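Local atomic coordinates of catechol 2,3-dioxygenase (Pseudomonas sp., PDB entry 3HPV), a protein that probably catalyses the iron(II)-dependent cleavage of the catechol ring by O2, giving (2Z,4E)-2-hydroxy-6-oxohexa-2,4-dienoate. Residues Ala12-Leu17 with Ser262-Glu267; Leu152-Leu157 with His216-Leu221. One frame throughout, in Å; residues are numbered along the deposited sequence.

Contact 1: Ala12-Leu17 with Ser262-Glu267; sequences AQVRVL and SGNRFE. With FE2 (Fe (II) ion), chain E.
The backbones of L17 and S262 come nearest to each other, with their CA atoms 5.3 Å apart, where the end of strand 9-16 meets the turn that leads into strand 265-270; beyond this point the two chains diverge. A hydrogen bond runs from backbone to side chain: L17 N donates to S262 OG over 2.9 Å, noticeably bent at 141°. With OG set opposite the carbonyl carbon and beside its own backbone N (chi1 -52°), the S262 hydroxyl also lies close to V16, its OG 3.2 Å from V16 CB. The CD2 branch of L17 rests on the S262 backbone, 3.4 Å from S262 O. Two residues further on, N264 slides past V14 in the opposite direction, its CB 3.9 Å from V14 CG1, while its amide end lies near the carbonyl of R15. The segments belong to different sheets, so the contact joins the N-terminal and C-terminal domains of a type I extradiol dioxygenase, both built on the vicinal oxygen chelate fold. R15 turns its guanidinium group away from the junction to a salt bridge with D67. At the other end of 262-267, well beyond the interface, E267 is an iron ligand. Its chain is extended past CG and brings E267 OE1 to 2.0 Å from the iron, whereas E267 OE2 stays at 3.4 Å, so the carboxylate binds through one oxygen. OE2 is instead hydrogen-bonded to T255.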
loop_
_atom_site.group_PDB
_atom_site.type_symbol
_atom_site.label_atom_id
_atom_site.label_comp_id
_atom_site.label_asym_id
_atom_site.label_seq_id
_atom_site.Cartn_x
_atom_site.Cartn_y
_atom_site.Cartn_z
ATOM N N ALA A 12 -11.182 -26.834 6.667
ATOM C CA ALA A 12 -12.194 -27.114 5.667
ATOM C C ALA A 12 -11.628 -28.301 4.877
ATOM O O ALA A 12 -10.426 -28.327 4.573
ATOM C CB ALA A 12 -12.376 -25.916 4.753
ATOM N N GLN A 13 -12.458 -29.305 4.599
ATOM C CA GLN A 13 -11.996 -30.429 3.799
ATOM C C GLN A 13 -12.750 -30.269 2.508
ATOM O O GLN A 13 -13.973 -30.319 2.482
ATOM C CB GLN A 13 -12.319 -31.777 4.435
ATOM C CG GLN A 13 -11.846 -32.910 3.555
ATOM C CD GLN A 13 -11.938 -34.265 4.219
ATOM O OE1 GLN A 13 -11.145 -34.590 5.103
ATOM N NE2 GLN A 13 -12.904 -35.067 3.789
ATOM N N VAL A 14 -11.997 -30.067 1.437
ATOM C CA VAL A 14 -12.548 -29.819 0.118
ATOM C C VAL A 14 -12.230 -30.953 -0.840
ATOM O O VAL A 14 -11.168 -31.591 -0.744
ATOM C CB VAL A 14 -11.985 -28.471 -0.400
ATOM C CG1 VAL A 14 -12.423 -28.204 -1.806
ATOM C CG2 VAL A 14 -12.460 -27.336 0.531
ATOM N N ARG A 15 -13.153 -31.181 -1.772
ATOM C CA ARG A 15 -13.035 -32.257 -2.737
ATOM C C ARG A 15 -12.413 -31.845 -4.056
ATOM O O ARG A 15 -12.937 -30.964 -4.722
ATOM C CB ARG A 15 -14.416 -32.851 -3.014
ATOM C CG ARG A 15 -15.061 -33.610 -1.837
ATOM C CD ARG A 15 -16.297 -34.429 -2.292
ATOM N NE ARG A 15 -17.416 -33.602 -2.740
ATOM C CZ ARG A 15 -18.162 -32.860 -1.924
ATOM N NH1 ARG A 15 -17.905 -32.850 -0.624
ATOM N NH2 ARG A 15 -19.158 -32.124 -2.400
ATOM N N VAL A 16 -11.293 -32.470 -4.428
ATOM C CA VAL A 16 -10.661 -32.161 -5.706
ATOM C C VAL A 16 -10.816 -33.323 -6.679
ATOM O O VAL A 16 -10.674 -34.495 -6.303
ATOM C CB VAL A 16 -9.149 -31.841 -5.591
ATOM C CG1 VAL A 16 -8.949 -30.564 -4.786
ATOM C CG2 VAL A 16 -8.403 -33.009 -4.962
ATOM N N LEU A 17 -11.110 -32.975 -7.932
ATOM C CA LEU A 17 -11.292 -33.947 -9.004
ATOM C C LEU A 17 -9.989 -34.665 -9.355
ATOM O O LEU A 17 -10.011 -35.738 -9.948
ATOM C CB LEU A 17 -11.864 -33.250 -10.240
ATOM C CG LEU A 17 -13.384 -33.148 -10.431
ATOM C CD1 LEU A 17 -14.130 -33.317 -9.113
ATOM C CD2 LEU A 17 -13.702 -31.803 -11.089
ATOM N N SER A 262 -10.266 -27.818 -9.730
ATOM C CA SER A 262 -11.419 -28.731 -9.684
ATOM C C SER A 262 -12.766 -28.019 -9.737
ATOM O O SER A 262 -13.801 -28.658 -9.911
ATOM C CB SER A 262 -11.388 -29.591 -8.405
ATOM O OG SER A 262 -10.135 -30.248 -8.229
ATOM N N GLY A 263 -12.763 -26.704 -9.574
ATOM C CA GLY A 263 -14.016 -25.966 -9.592
ATOM C C GLY A 263 -14.372 -25.408 -8.224
ATOM O O GLY A 263 -15.455 -24.868 -8.017
ATOM N N ASN A 264 -13.459 -25.534 -7.275
ATOM C CA ASN A 264 -13.709 -25.008 -5.947
ATOM C C ASN A 264 -13.300 -23.539 -5.890
ATOM O O ASN A 264 -12.132 -23.208 -6.018
ATOM C CB ASN A 264 -12.924 -25.807 -4.899
ATOM C CG ASN A 264 -13.437 -27.233 -4.742
ATOM O OD1 ASN A 264 -12.661 -28.172 -4.712
ATOM N ND2 ASN A 264 -14.740 -27.388 -4.628
ATOM N N ARG A 265 -14.265 -22.651 -5.710
ATOM C CA ARG A 265 -13.945 -21.236 -5.612
ATOM C C ARG A 265 -13.274 -20.936 -4.289
ATOM O O ARG A 265 -13.626 -21.525 -3.253
ATOM C CB ARG A 265 -15.204 -20.372 -5.682
ATOM C CG ARG A 265 -14.938 -18.974 -5.181
ATOM C CD ARG A 265 -16.135 -18.074 -5.223
ATOM N NE ARG A 265 -16.715 -17.975 -6.560
ATOM C CZ ARG A 265 -17.774 -18.673 -6.953
ATOM N NH1 ARG A 265 -18.363 -19.520 -6.105
ATOM N NH2 ARG A 265 -18.246 -18.523 -8.183
ATOM N N PHE A 266 -12.302 -20.036 -4.324
ATOM C CA PHE A 266 -11.636 -19.590 -3.099
ATOM C C PHE A 266 -11.495 -18.075 -3.115
ATOM O O PHE A 266 -11.689 -17.441 -4.147
ATOM C CB PHE A 266 -10.278 -20.294 -2.887
ATOM C CG PHE A 266 -9.238 -19.985 -3.921
ATOM C CD1 PHE A 266 -8.285 -18.982 -3.694
ATOM C CD2 PHE A 266 -9.194 -20.705 -5.112
ATOM C CE1 PHE A 266 -7.294 -18.695 -4.655
ATOM C CE2 PHE A 266 -8.213 -20.434 -6.080
ATOM C CZ PHE A 266 -7.257 -19.426 -5.854
ATOM N N GLU A 267 -11.201 -17.485 -1.963
ATOM C CA GLU A 267 -11.065 -16.033 -1.873
ATOM C C GLU A 267 -9.804 -15.592 -1.173
ATOM O O GLU A 267 -9.435 -16.141 -0.141
ATOM C CB GLU A 267 -12.272 -15.422 -1.151
ATOM C CG GLU A 267 -11.968 -14.147 -0.388
ATOM C CD GLU A 267 -13.206 -13.517 0.265
ATOM O OE1 GLU A 267 -13.785 -14.140 1.187
ATOM O OE2 GLU A 267 -13.604 -12.400 -0.144
HETATM FE FE FE2 E . -15.711 -14.217 1.797
#

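Contact 2: Leu152-Leu157 with His216-Leu221; sequences LDHCLL and HCSFLL. With FE2 (Fe (II) ion), chain E.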
loop_
_atom_site.group_PDB
_atom_site.type_symbol
_atom_site.label_atom_id
_atom_site.label_comp_id
_atom_site.label_asym_id
_atom_site.label_seq_id
_atom_site.Cartn_x
_atom_site.Cartn_y
_atom_site.Cartn_z
ATOM N N LEU A 152 -7.000 -19.180 7.335
ATOM C CA LEU A 152 -8.268 -19.615 6.785
ATOM C C LEU A 152 -9.183 -18.667 7.535
ATOM O O LEU A 152 -9.334 -18.774 8.764
ATOM C CB LEU A 152 -8.586 -21.045 7.218
ATOM C CG LEU A 152 -10.043 -21.495 7.014
ATOM C CD1 LEU A 152 -10.416 -21.511 5.539
ATOM C CD2 LEU A 152 -10.215 -22.909 7.613
ATOM N N ASP A 153 -9.793 -17.742 6.809
ATOM C CA ASP A 153 -10.647 -16.735 7.425
ATOM C C ASP A 153 -12.099 -17.134 7.692
ATOM O O ASP A 153 -12.670 -16.810 8.748
ATOM C CB ASP A 153 -10.631 -15.474 6.570
ATOM C CG ASP A 153 -11.026 -14.258 7.351
ATOM O OD1 ASP A 153 -10.171 -13.753 8.119
ATOM O OD2 ASP A 153 -12.193 -13.820 7.212
ATOM N N HIS A 154 -12.699 -17.808 6.716
ATOM C CA HIS A 154 -14.082 -18.242 6.810
ATOM C C HIS A 154 -14.414 -18.993 5.535
ATOM O O HIS A 154 -13.526 -19.397 4.781
ATOM C CB HIS A 154 -15.018 -17.027 6.934
ATOM C CG HIS A 154 -14.945 -16.085 5.769
ATOM N ND1 HIS A 154 -14.001 -15.084 5.679
ATOM C CD2 HIS A 154 -15.656 -16.032 4.616
ATOM C CE1 HIS A 154 -14.131 -14.459 4.522
ATOM N NE2 HIS A 154 -15.125 -15.015 3.858
ATOM N N CYS A 155 -15.703 -19.194 5.320
ATOM C CA CYS A 155 -16.222 -19.844 4.134
ATOM C C CYS A 155 -17.630 -19.289 4.070
ATOM O O CYS A 155 -18.131 -18.760 5.062
ATOM C CB CYS A 155 -16.244 -21.379 4.270
ATOM S SG CYS A 155 -17.529 -22.100 5.393
ATOM N N LEU A 156 -18.240 -19.335 2.897
ATOM C CA LEU A 156 -19.610 -18.881 2.753
ATOM C C LEU A 156 -20.327 -20.093 2.158
ATOM O O LEU A 156 -19.812 -20.751 1.256
ATOM C CB LEU A 156 -19.709 -17.641 1.839
ATOM C CG LEU A 156 -21.153 -17.084 1.692
ATOM C CD1 LEU A 156 -21.167 -15.584 1.394
ATOM C CD2 LEU A 156 -21.858 -17.832 0.584
ATOM N N LEU A 157 -21.496 -20.412 2.689
ATOM C CA LEU A 157 -22.217 -21.575 2.207
ATOM C C LEU A 157 -23.617 -21.231 1.735
ATOM O O LEU A 157 -24.262 -20.323 2.266
ATOM C CB LEU A 157 -22.301 -22.658 3.304
ATOM C CG LEU A 157 -21.068 -23.217 4.059
ATOM C CD1 LEU A 157 -19.891 -23.494 3.100
ATOM C CD2 LEU A 157 -20.673 -22.236 5.138
ATOM N N HIS A 216 -17.525 -20.619 -1.344
ATOM C CA HIS A 216 -16.083 -20.427 -1.305
ATOM C C HIS A 216 -15.484 -20.504 0.066
ATOM O O HIS A 216 -16.157 -20.320 1.073
ATOM C CB HIS A 216 -15.676 -19.070 -1.900
ATOM C CG HIS A 216 -15.953 -17.882 -1.020
ATOM N ND1 HIS A 216 -17.178 -17.248 -0.980
ATOM C CD2 HIS A 216 -15.136 -17.165 -0.204
ATOM C CE1 HIS A 216 -17.104 -16.189 -0.186
ATOM N NE2 HIS A 216 -15.874 -16.114 0.296
ATOM N N CYS A 217 -14.192 -20.792 0.081
ATOM C CA CYS A 217 -13.408 -20.771 1.293
ATOM C C CYS A 217 -12.588 -19.478 1.115
ATOM O O CYS A 217 -12.304 -19.036 -0.026
ATOM C CB CYS A 217 -12.510 -22.004 1.393
ATOM S SG CYS A 217 -13.443 -23.519 1.885
ATOM N N SER A 218 -12.207 -18.868 2.228
ATOM C CA SER A 218 -11.488 -17.614 2.158
ATOM C C SER A 218 -10.221 -17.557 2.979
ATOM O O SER A 218 -10.163 -18.080 4.096
ATOM C CB SER A 218 -12.427 -16.469 2.590
ATOM O OG SER A 218 -11.728 -15.242 2.709
ATOM N N PHE A 219 -9.215 -16.892 2.415
ATOM C CA PHE A 219 -7.928 -16.717 3.072
ATOM C C PHE A 219 -7.541 -15.233 3.112
ATOM O O PHE A 219 -7.649 -14.507 2.110
ATOM C CB PHE A 219 -6.843 -17.514 2.353
ATOM C CG PHE A 219 -7.215 -18.941 2.073
ATOM C CD1 PHE A 219 -7.955 -19.270 0.939
ATOM C CD2 PHE A 219 -6.831 -19.956 2.945
ATOM C CE1 PHE A 219 -8.317 -20.602 0.675
ATOM C CE2 PHE A 219 -7.189 -21.301 2.697
ATOM C CZ PHE A 219 -7.936 -21.618 1.557
ATOM N N LEU A 220 -7.087 -14.814 4.286
ATOM C CA LEU A 220 -6.679 -13.446 4.577
ATOM C C LEU A 220 -5.247 -13.109 4.146
ATOM O O LEU A 220 -4.331 -13.879 4.396
ATOM C CB LEU A 220 -6.814 -13.190 6.079
ATOM C CG LEU A 220 -6.493 -11.767 6.545
ATOM C CD1 LEU A 220 -7.589 -10.848 6.008
ATOM C CD2 LEU A 220 -6.450 -11.687 8.072
ATOM N N LEU A 221 -5.078 -11.960 3.491
ATOM C CA LEU A 221 -3.766 -11.478 3.048
ATOM C C LEU A 221 -3.390 -10.280 3.914
ATOM O O LEU A 221 -4.272 -9.640 4.474
ATOM C CB LEU A 221 -3.800 -11.058 1.570
ATOM C CG LEU A 221 -3.807 -12.210 0.557
ATOM C CD1 LEU A 221 -5.107 -12.972 0.663
ATOM C CD2 LEU A 221 -3.624 -11.663 -0.856
HETATM FE FE FE2 E . -15.711 -14.217 1.797
#
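H154 and H216 share a first torsion, CG tucked between the backbone N and the carbonyl carbon (chi1 60° and 75°), that raises both rings from the same face of the sheet toward one iron. H154 NE2 binds the metal at 2.3 Å and H216 NE2 at 2.4 Å. The rings meet obliquely, planes at 82°. Beneath the H154 ring lies S218: its CB sits over one face, 3.5 Å from the ring centroid and displaced toward the rim, a CH-pi contact. The serine hydroxyl points to the third ligand, E267, and is hydrogen-bonded to its OE1. These ligands form the facial triad of two histidines and one carboxylate known from extradiol dioxygenases, the histidines coming from neighbouring antiparallel strands at the centre of the C-terminal vicinal oxygen chelate domain. The hydrogen bond at ND1 and the iron at NE2 together hold the rotation of the H154 ring: H154 ND1 donates over 2.7 Å to D153 OD2, which lies almost in the ring plane and receives the bond on its anti lone pair. D153 is thus a second-shell partner of the metal, its OD1 held by Q151. D153 and H154 form a classic beta bulge opposite S218, D153 N donating to S218 O and S218 N to H154 O, which lets their neighbouring side chains meet where strict alternation would put them on opposite faces. Beyond it, L156 N bonds to H216 O. L156 CB packs against the H216 ring, 3.6 Å from H216 CE1. On the face of the sheet opposite the histidines, L152 CD1 lies 4.3 Å from F219 CE2, and C155 faces C217. At the end of strand 213-220, L220 packs on D153 and on H274 of a second subunit.

Both contacts are buried, but contact 2 lies close to the centre of the chain while contact 1 is farther out and reaches the exposed L17. They share the C-terminal sheet, where strands 265-270 and 213-220 are neighbours: E267 N approaches C217 O, and E267 O approaches F219 N, each at 2.7 Å and probably hydrogen-bonded. Contact 2 is antiparallel strand pairing, interrupted by a bulge, within one sheet, whereas contact 1 is a smaller junction between two domains, made mainly by side chains of a turn. The iron unites them, since 262-267 supplies the carboxylate ligand and the strands of contact 2 the two imidazoles.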